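PDB 5YCZ: Trypsin/chymotrypsin inhibitor from Alocasia macrorrhizos, which inhibits the serine proteases trypsin and alpha-chymotrypsin as a homodimeric plant inhibitor of the Kunitz type. Local coordinates for residues 42-47 against 161-166; 32-37 against 81-86; 133-138 against 153-158. One frame throughout, in Å; residues are numbered along the deposited sequence.

Contact 1 of 3, residues 42-47 against 161-166; sequences NVAQAP and GKNVLL
Val43 and Leu166 meet on the buried side of this strand pair: CG1 of Val43 reaches CD1 of Leu166 at 3.8 Å, the two side chains slanting across one another, and Trp90 packs against both. Placing CG1 anti to the backbone N (chi1 -175°) turns that methyl to the leucine. Next along, the backbones are joined by a single direct hydrogen bond, from Gln45 N to Val164 O at 2.9 Å. The same oxygen receives a CA-H...O contact from Ala44 CA at 3.1 Å. In the beta-trefoil of the Kunitz inhibitors this antiparallel pairing brings strand 42-45 against strand 164-168, a partner from near the end of the chain. The strands run at 122°, and where they part a water links Val43 O (2.6 Å) and Leu166 N (2.9 Å), accepting from the N-H. Toward the more open side, Leu165 bridges two residues: its CD2 lies 3.7 Å from Ala44 CB, while CD1 touches the side chain of Asn42, whose OD1 is held by Thr100. Gln45 runs beside Val164, pointing the same way, CB to CG1 3.9 Å, and its NE2 is bonded to Gly28 O.

Contact 2 of 3, residues 32-37 against 81-86; sequences LAAPKG and PTRCPQ
Leu32, near the end of strand 30-33, makes the first touch with the 81-86 loop: its CD1 comes to 3.8 Å from Thr82 OG1, the two side chains meeting at about a right angle. This is a van der Waals contact of a methyl with a hydroxyl oxygen, on the better buried flank of an otherwise superficial junction. Past the strand, the chain bends round the end of Arg83, the residue that carries most of the contact. Ala34 lies against it twice, with CB 3.6 Å from Arg83 NH2 and its carbonyl oxygen at the edge of the guanidinium, near the plane. Although Ala34 O is only 2.9 Å from Arg83 NH2, the angle is too poor for a hydrogen bond. The neighbouring Pro35 O, placed obliquely to the group, does accept one from NH2, but a weak bond of 3.1 Å bent to 120° at the hydrogen. Gly37 then passes over one guanidinium face, its N 3.7 Å from Arg83 NH1 and offset toward the rim. Arg83 NH1 has a firmer partner one residue on, donating to Ser38 O, so carbonyls of Pro35 and Ser38 both accept from the guanidinium, the first only weakly. The arginine spans the gap because its chain is extended from CG to NE, after a first torsion (chi1 68°) that sets CG between backbone N and carbonyl carbon. Beside it Cys84 is disulfide-bonded to Cys39, in the loop after 32-37. The 81-86 loop also faces the second subunit, with backbone hydrogen bonds from Thr82 and Pro85 and with Arg83 packed on Thr105 of that subunit. The junction lies at the surface of the beta-trefoil, joining the loop between strands 30-33 and 42-45 to the one between strands 74-77 and 91-93.

Contact 3 of 3, residues 133-138 against 153-158; sequences IEVCPC and GTLGLA
Within the beta-trefoil, strands 131-135 and 153-159 are antiparallel neighbours, and where the end of strand 131-135 meets the start of 153-159 two well-formed backbone bonds hold the buried pairing. Leu155 N donates to Ile133 O at 3.0 Å, with an angle of 170° at the hydrogen. Val135 N donates to Gly153 O at 2.8 Å, with 169°. Between them lies the non-hydrogen-bonded pair Glu134-Thr154. Gly153 adopts backbone angles that would jam a side chain against the preceding carbonyl oxygen. On the core side, Leu155 is gripped by both its methyls. CD1 slants against Ile133 CG2 at 3.8 Å, while CD2 reaches Val135 CG2 at 3.6 Å, the two side chains standing at about a right angle. Leu166 of the next strand and Phe116 of strand 116-120 continue this apolar layer, the first against Leu155 and the second against Ile133. The other face is more polar: Glu134 bends at its second torsion (chi2 -148°), which carries OE1 back over the neighbouring strand. It merely approaches Thr154 OG1, at 3.6 Å, and that hydroxyl is hydrogen-bonded elsewhere, while OE2 makes a long, weak ion pair with Arg119. Just beyond the strand, Cys136 and Cys138 enter disulfides with Cys151 and Cys147, closing the connection between the two strands. At the other end, where the strands splay apart, a water accepts from Ile133 N and donates to Leu155 O at 2.7 Å.

In the fold
Contacts 1 and 3 belong to one antiparallel sheet, joined through the neighbouring strands 153-159 and 164-168, where Leu165 O and Ala158 N probably bond; contact 3 nests in the chain loop contact 1 closes. Contact 3 is the more buried, with regular backbone bonds and an aliphatic core, whereas contact 1 is only partly buried, with one direct bond and a bridging water. Contact 2 is a surface meeting of loops, dominated by one arginine among carbonyls. It reaches the sheet through strand 30-33, whose Ala33 N probably bonds to Asn42 O, but stays about 11 Å from contact 3 between nearest atoms. Its disulfide leads just past 32-37; both of contact 3 lie within its strand connection.

Contact 1 of 3, residues 42-47 against 161-166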
loop_
_atom_site.group_PDB
_atom_site.type_symbol
_atom_site.label_atom_id
_atom_site.label_comp_id
_atom_site.label_asym_id
_atom_site.label_seq_id
_atom_site.Cartn_x
_atom_site.Cartn_y
_atom_site.Cartn_z
ATOM N N ASN A 42 12.670 1.971 -6.812
ATOM C CA ASN A 42 13.348 0.847 -6.183
ATOM C C ASN A 42 13.393 1.041 -4.671
ATOM O O ASN A 42 13.296 2.158 -4.160
ATOM C CB ASN A 42 14.783 0.688 -6.710
ATOM C CG ASN A 42 14.836 0.553 -8.192
ATOM O OD1 ASN A 42 14.091 -0.228 -8.786
ATOM N ND2 ASN A 42 15.709 1.318 -8.816
ATOM N N VAL A 43 13.570 -0.062 -3.954
ATOM C CA VAL A 43 13.771 0.008 -2.513
ATOM C C VAL A 43 15.190 0.483 -2.232
ATOM O O VAL A 43 16.160 -0.051 -2.781
ATOM C CB VAL A 43 13.478 -1.350 -1.867
ATOM C CG1 VAL A 43 13.558 -1.268 -0.335
ATOM C CG2 VAL A 43 12.074 -1.753 -2.262
ATOM N N ALA A 44 15.313 1.506 -1.388
ATOM C CA ALA A 44 16.586 2.166 -1.124
ATOM C C ALA A 44 16.709 2.479 0.359
ATOM O O ALA A 44 15.709 2.624 1.062
ATOM C CB ALA A 44 16.727 3.464 -1.931
ATOM N N GLN A 45 17.945 2.596 0.835
ATOM C CA GLN A 45 18.187 3.075 2.190
ATOM C C GLN A 45 18.206 4.599 2.192
ATOM O O GLN A 45 18.998 5.214 1.465
ATOM C CB GLN A 45 19.508 2.535 2.755
ATOM C CG GLN A 45 19.942 3.207 4.061
ATOM C CD GLN A 45 21.154 2.564 4.729
ATOM O OE1 GLN A 45 22.308 2.733 4.298
ATOM N NE2 GLN A 45 20.894 1.846 5.822
ATOM N N ALA A 46 17.338 5.203 3.029
ATOM C CA ALA A 46 17.291 6.646 3.289
ATOM C C ALA A 46 18.669 7.196 3.652
ATOM O O ALA A 46 19.568 6.427 4.005
ATOM C CB ALA A 46 16.298 6.933 4.417
ATOM N N PRO A 47 18.893 8.504 3.584
ATOM C CA PRO A 47 20.132 9.047 4.148
ATOM C C PRO A 47 20.097 8.977 5.673
ATOM O O PRO A 47 19.052 8.758 6.295
ATOM C CB PRO A 47 20.157 10.486 3.638
ATOM C CG PRO A 47 18.730 10.818 3.461
ATOM C CD PRO A 47 18.075 9.561 2.967
ATOM N N GLY A 161 25.398 4.526 -6.557
ATOM C CA GLY A 161 25.509 5.818 -7.209
ATOM C C GLY A 161 24.606 6.824 -6.525
ATOM O O GLY A 161 24.951 7.312 -5.446
ATOM N N LYS A 162 23.434 7.125 -7.097
ATOM C CA LYS A 162 22.529 8.074 -6.450
ATOM C C LYS A 162 21.898 7.487 -5.189
ATOM O O LYS A 162 21.545 8.224 -4.266
ATOM C CB LYS A 162 21.441 8.513 -7.430
ATOM C CG LYS A 162 21.953 8.902 -8.817
ATOM C CD LYS A 162 21.278 10.168 -9.358
ATOM C CE LYS A 162 22.225 10.928 -10.298
ATOM N NZ LYS A 162 23.483 11.377 -9.614
ATOM N N ASN A 163 21.777 6.174 -5.102
ATOM C CA ASN A 163 21.129 5.601 -3.945
ATOM C C ASN A 163 21.815 4.324 -3.518
ATOM O O ASN A 163 22.528 3.676 -4.292
ATOM C CB ASN A 163 19.662 5.335 -4.227
ATOM C CG ASN A 163 18.882 6.616 -4.382
ATOM O OD1 ASN A 163 18.577 7.045 -5.497
ATOM N ND2 ASN A 163 18.592 7.260 -3.263
ATOM N N VAL A 164 21.598 3.993 -2.250
ATOM C CA VAL A 164 21.954 2.698 -1.694
ATOM C C VAL A 164 20.759 1.774 -1.880
ATOM O O VAL A 164 19.650 2.079 -1.432
ATOM C CB VAL A 164 22.334 2.830 -0.220
ATOM C CG1 VAL A 164 22.464 1.485 0.412
ATOM C CG2 VAL A 164 23.625 3.623 -0.109
ATOM N N LEU A 165 20.963 0.677 -2.585
ATOM C CA LEU A 165 19.874 -0.234 -2.902
ATOM C C LEU A 165 20.085 -1.519 -2.107
ATOM O O LEU A 165 21.025 -1.624 -1.306
ATOM C CB LEU A 165 19.789 -0.465 -4.421
ATOM C CG LEU A 165 19.467 0.767 -5.310
ATOM C CD1 LEU A 165 18.823 0.336 -6.574
ATOM C CD2 LEU A 165 18.531 1.752 -4.650
ATOM N N LEU A 166 19.185 -2.486 -2.292
ATOM C CA LEU A 166 19.292 -3.794 -1.648
ATOM C C LEU A 166 19.568 -4.852 -2.705
ATOM O O LEU A 166 18.735 -5.066 -3.586
ATOM C CB LEU A 166 18.014 -4.152 -0.895
ATOM C CG LEU A 166 17.604 -3.223 0.267
ATOM C CD1 LEU A 166 16.271 -3.699 0.844
ATOM C CD2 LEU A 166 18.676 -3.175 1.354
HETATM O O HOH W 1 16.901 -2.214 -4.034
#

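Contact 2 of 3, residues 32-37 against 81-86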
loop_
_atom_site.group_PDB
_atom_site.type_symbol
_atom_site.label_atom_id
_atom_site.label_comp_id
_atom_site.label_asym_id
_atom_site.label_seq_id
_atom_site.Cartn_x
_atom_site.Cartn_y
_atom_site.Cartn_z
ATOM N N LEU A 32 11.781 4.575 -0.883
ATOM C CA LEU A 32 11.614 4.334 -2.307
ATOM C C LEU A 32 12.340 5.435 -3.064
ATOM O O LEU A 32 12.226 6.602 -2.697
ATOM C CB LEU A 32 10.134 4.338 -2.688
ATOM C CG LEU A 32 9.294 3.175 -2.179
ATOM C CD1 LEU A 32 7.859 3.217 -2.710
ATOM C CD2 LEU A 32 9.983 1.889 -2.600
ATOM N N ALA A 33 13.078 5.080 -4.118
ATOM C CA ALA A 33 13.883 6.073 -4.825
ATOM C C ALA A 33 14.017 5.748 -6.308
ATOM O O ALA A 33 14.055 4.583 -6.709
ATOM C CB ALA A 33 15.291 6.199 -4.231
ATOM N N ALA A 34 14.121 6.807 -7.113
ATOM C CA ALA A 34 14.505 6.753 -8.518
ATOM C C ALA A 34 14.776 8.190 -8.958
ATOM O O ALA A 34 14.255 9.124 -8.341
ATOM C CB ALA A 34 13.416 6.096 -9.374
ATOM N N PRO A 35 15.591 8.421 -9.985
ATOM C CA PRO A 35 15.830 9.803 -10.411
ATOM C C PRO A 35 14.529 10.459 -10.832
ATOM O O PRO A 35 13.505 9.802 -11.038
ATOM C CB PRO A 35 16.796 9.662 -11.590
ATOM C CG PRO A 35 17.437 8.302 -11.385
ATOM C CD PRO A 35 16.362 7.453 -10.787
ATOM N N LYS A 36 14.579 11.784 -10.934
ATOM C CA LYS A 36 13.374 12.557 -11.196
ATOM C C LYS A 36 12.666 12.039 -12.437
ATOM O O LYS A 36 13.239 12.019 -13.532
ATOM C CB LYS A 36 13.723 14.038 -11.352
ATOM C CG LYS A 36 12.555 14.890 -11.821
ATOM C CD LYS A 36 12.267 16.055 -10.873
ATOM C CE LYS A 36 11.129 16.945 -11.419
ATOM N NZ LYS A 36 10.043 16.141 -12.089
ATOM N N GLY A 37 11.422 11.600 -12.252
ATOM C CA GLY A 37 10.610 11.134 -13.353
ATOM C C GLY A 37 10.926 9.736 -13.823
ATOM O O GLY A 37 10.474 9.343 -14.905
ATOM N N PRO A 81 0.761 5.897 -1.163
ATOM C CA PRO A 81 0.763 6.226 -2.577
ATOM C C PRO A 81 2.137 6.730 -2.954
ATOM O O PRO A 81 2.990 7.055 -2.118
ATOM C CB PRO A 81 -0.308 7.312 -2.724
ATOM C CG PRO A 81 -1.057 7.286 -1.456
ATOM C CD PRO A 81 -0.063 6.856 -0.410
ATOM N N THR A 82 2.303 6.836 -4.260
ATOM C CA THR A 82 3.601 6.941 -4.874
ATOM C C THR A 82 3.396 7.700 -6.164
ATOM O O THR A 82 2.284 7.744 -6.699
ATOM C CB THR A 82 4.152 5.528 -5.076
ATOM O OG1 THR A 82 4.705 5.053 -3.842
ATOM C CG2 THR A 82 5.146 5.435 -6.178
ATOM N N ARG A 83 4.466 8.319 -6.648
ATOM C CA ARG A 83 4.432 9.003 -7.933
ATOM C C ARG A 83 4.440 8.058 -9.131
ATOM O O ARG A 83 4.319 8.528 -10.271
ATOM C CB ARG A 83 5.622 9.968 -8.037
ATOM C CG ARG A 83 6.987 9.301 -8.126
ATOM C CD ARG A 83 7.988 10.301 -8.674
ATOM N NE ARG A 83 9.379 9.981 -8.382
ATOM C CZ ARG A 83 10.170 9.327 -9.216
ATOM N NH1 ARG A 83 9.680 8.917 -10.381
ATOM N NH2 ARG A 83 11.438 9.084 -8.877
ATOM N N CYS A 84 4.598 6.757 -8.917
ATOM C CA CYS A 84 4.638 5.761 -9.972
ATOM C C CYS A 84 3.436 4.839 -9.847
ATOM O O CYS A 84 2.894 4.652 -8.754
ATOM C CB CYS A 84 5.920 4.925 -9.926
ATOM S SG CYS A 84 7.455 5.842 -10.313
ATOM N N PRO A 85 2.976 4.271 -10.962
ATOM C CA PRO A 85 1.719 3.517 -10.960
ATOM C C PRO A 85 1.843 2.063 -10.540
ATOM O O PRO A 85 0.801 1.414 -10.313
ATOM C CB PRO A 85 1.303 3.605 -12.423
ATOM C CG PRO A 85 2.629 3.536 -13.144
ATOM C CD PRO A 85 3.515 4.424 -12.326
ATOM N N GLN A 86 3.074 1.541 -10.482
ATOM C CA GLN A 86 3.325 0.174 -10.047
ATOM C C GLN A 86 2.995 0.024 -8.571
ATOM O O GLN A 86 3.101 0.974 -7.790
ATOM C CB GLN A 86 4.795 -0.208 -10.276
ATOM C CG GLN A 86 5.236 -0.129 -11.720
ATOM C CD GLN A 86 5.702 1.264 -12.118
ATOM O OE1 GLN A 86 6.062 2.091 -11.271
ATOM N NE2 GLN A 86 5.708 1.529 -13.408
#

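Contact 3 of 3, residues 133-138 against 153-158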
loop_
_atom_site.group_PDB
_atom_site.type_symbol
_atom_site.label_atom_id
_atom_site.label_comp_id
_atom_site.label_asym_id
_atom_site.label_seq_id
_atom_site.Cartn_x
_atom_site.Cartn_y
_atom_site.Cartn_z
ATOM N N ILE A 133 16.467 -9.987 5.792
ATOM C CA ILE A 133 15.469 -10.375 4.806
ATOM C C ILE A 133 16.129 -11.271 3.777
ATOM O O ILE A 133 17.231 -10.983 3.293
ATOM C CB ILE A 133 14.845 -9.155 4.130
ATOM C CG1 ILE A 133 14.273 -8.247 5.217
ATOM C CG2 ILE A 133 13.811 -9.603 3.100
ATOM C CD1 ILE A 133 13.205 -7.317 4.717
ATOM N N GLU A 134 15.462 -12.360 3.449
ATOM C CA GLU A 134 15.945 -13.266 2.433
ATOM C C GLU A 134 14.993 -13.213 1.261
ATOM O O GLU A 134 13.793 -13.006 1.444
ATOM C CB GLU A 134 16.040 -14.680 2.972
ATOM C CG GLU A 134 17.205 -14.848 3.930
ATOM C CD GLU A 134 17.780 -16.239 3.872
ATOM O OE1 GLU A 134 18.580 -16.515 2.937
ATOM O OE2 GLU A 134 17.406 -17.051 4.750
ATOM N N VAL A 135 15.549 -13.371 0.063
ATOM C CA VAL A 135 14.778 -13.531 -1.165
ATOM C C VAL A 135 14.491 -15.020 -1.351
ATOM O O VAL A 135 15.410 -15.802 -1.600
ATOM C CB VAL A 135 15.553 -12.968 -2.359
ATOM C CG1 VAL A 135 14.666 -12.883 -3.579
ATOM C CG2 VAL A 135 16.153 -11.625 -1.989
ATOM N N CYS A 136 13.229 -15.437 -1.234
ATOM C CA CYS A 136 12.901 -16.868 -1.262
ATOM C C CYS A 136 11.796 -17.162 -2.267
ATOM O O CYS A 136 10.620 -17.252 -1.909
ATOM C CB CYS A 136 12.497 -17.378 0.124
ATOM S SG CYS A 136 13.814 -17.332 1.365
ATOM N N PRO A 137 12.147 -17.343 -3.533
ATOM C CA PRO A 137 11.118 -17.528 -4.562
ATOM C C PRO A 137 10.149 -18.658 -4.283
ATOM O O PRO A 137 9.034 -18.633 -4.814
ATOM C CB PRO A 137 11.944 -17.800 -5.821
ATOM C CG PRO A 137 13.187 -17.052 -5.590
ATOM C CD PRO A 137 13.480 -17.153 -4.115
ATOM N N CYS A 138 10.504 -19.632 -3.461
ATOM C CA CYS A 138 9.619 -20.760 -3.201
ATOM C C CYS A 138 8.894 -20.562 -1.881
ATOM O O CYS A 138 9.530 -20.326 -0.849
ATOM C CB CYS A 138 10.400 -22.071 -3.176
ATOM S SG CYS A 138 11.004 -22.536 -4.791
ATOM N N GLY A 153 19.079 -15.726 -1.477
ATOM C CA GLY A 153 20.030 -15.263 -0.492
ATOM C C GLY A 153 19.540 -14.018 0.224
ATOM O O GLY A 153 18.374 -13.639 0.149
ATOM N N THR A 154 20.461 -13.368 0.922
ATOM C CA THR A 154 20.140 -12.334 1.894
ATOM C C THR A 154 20.375 -10.948 1.303
ATOM O O THR A 154 21.313 -10.743 0.521
ATOM C CB THR A 154 20.981 -12.543 3.164
ATOM O OG1 THR A 154 20.994 -13.942 3.500
ATOM C CG2 THR A 154 20.381 -11.796 4.334
ATOM N N LEU A 155 19.507 -10.004 1.674
ATOM C CA LEU A 155 19.619 -8.628 1.201
ATOM C C LEU A 155 20.713 -7.895 1.954
ATOM O O LEU A 155 20.766 -7.935 3.191
ATOM C CB LEU A 155 18.299 -7.888 1.367
ATOM C CG LEU A 155 17.149 -8.392 0.503
ATOM C CD1 LEU A 155 15.918 -7.518 0.652
ATOM C CD2 LEU A 155 17.558 -8.491 -0.962
ATOM N N GLY A 156 21.593 -7.231 1.210
ATOM C CA GLY A 156 22.582 -6.367 1.809
ATOM C C GLY A 156 22.502 -5.007 1.162
ATOM O O GLY A 156 21.864 -4.832 0.125
ATOM N N LEU A 157 23.138 -4.025 1.793
ATOM C CA LEU A 157 23.187 -2.697 1.195
ATOM C C LEU A 157 24.127 -2.695 -0.004
ATOM O O LEU A 157 25.216 -3.275 0.041
ATOM C CB LEU A 157 23.644 -1.667 2.225
ATOM C CG LEU A 157 22.787 -1.552 3.487
ATOM C CD1 LEU A 157 23.371 -0.519 4.425
ATOM C CD2 LEU A 157 21.346 -1.243 3.118
ATOM N N ALA A 158 23.708 -2.023 -1.075
ATOM C CA ALA A 158 24.416 -2.069 -2.349
ATOM C C ALA A 158 24.682 -0.653 -2.841
ATOM O O ALA A 158 23.745 0.052 -3.232
ATOM C CB ALA A 158 23.608 -2.843 -3.388
HETATM O O HOH W 2 18.908 -8.237 5.189
#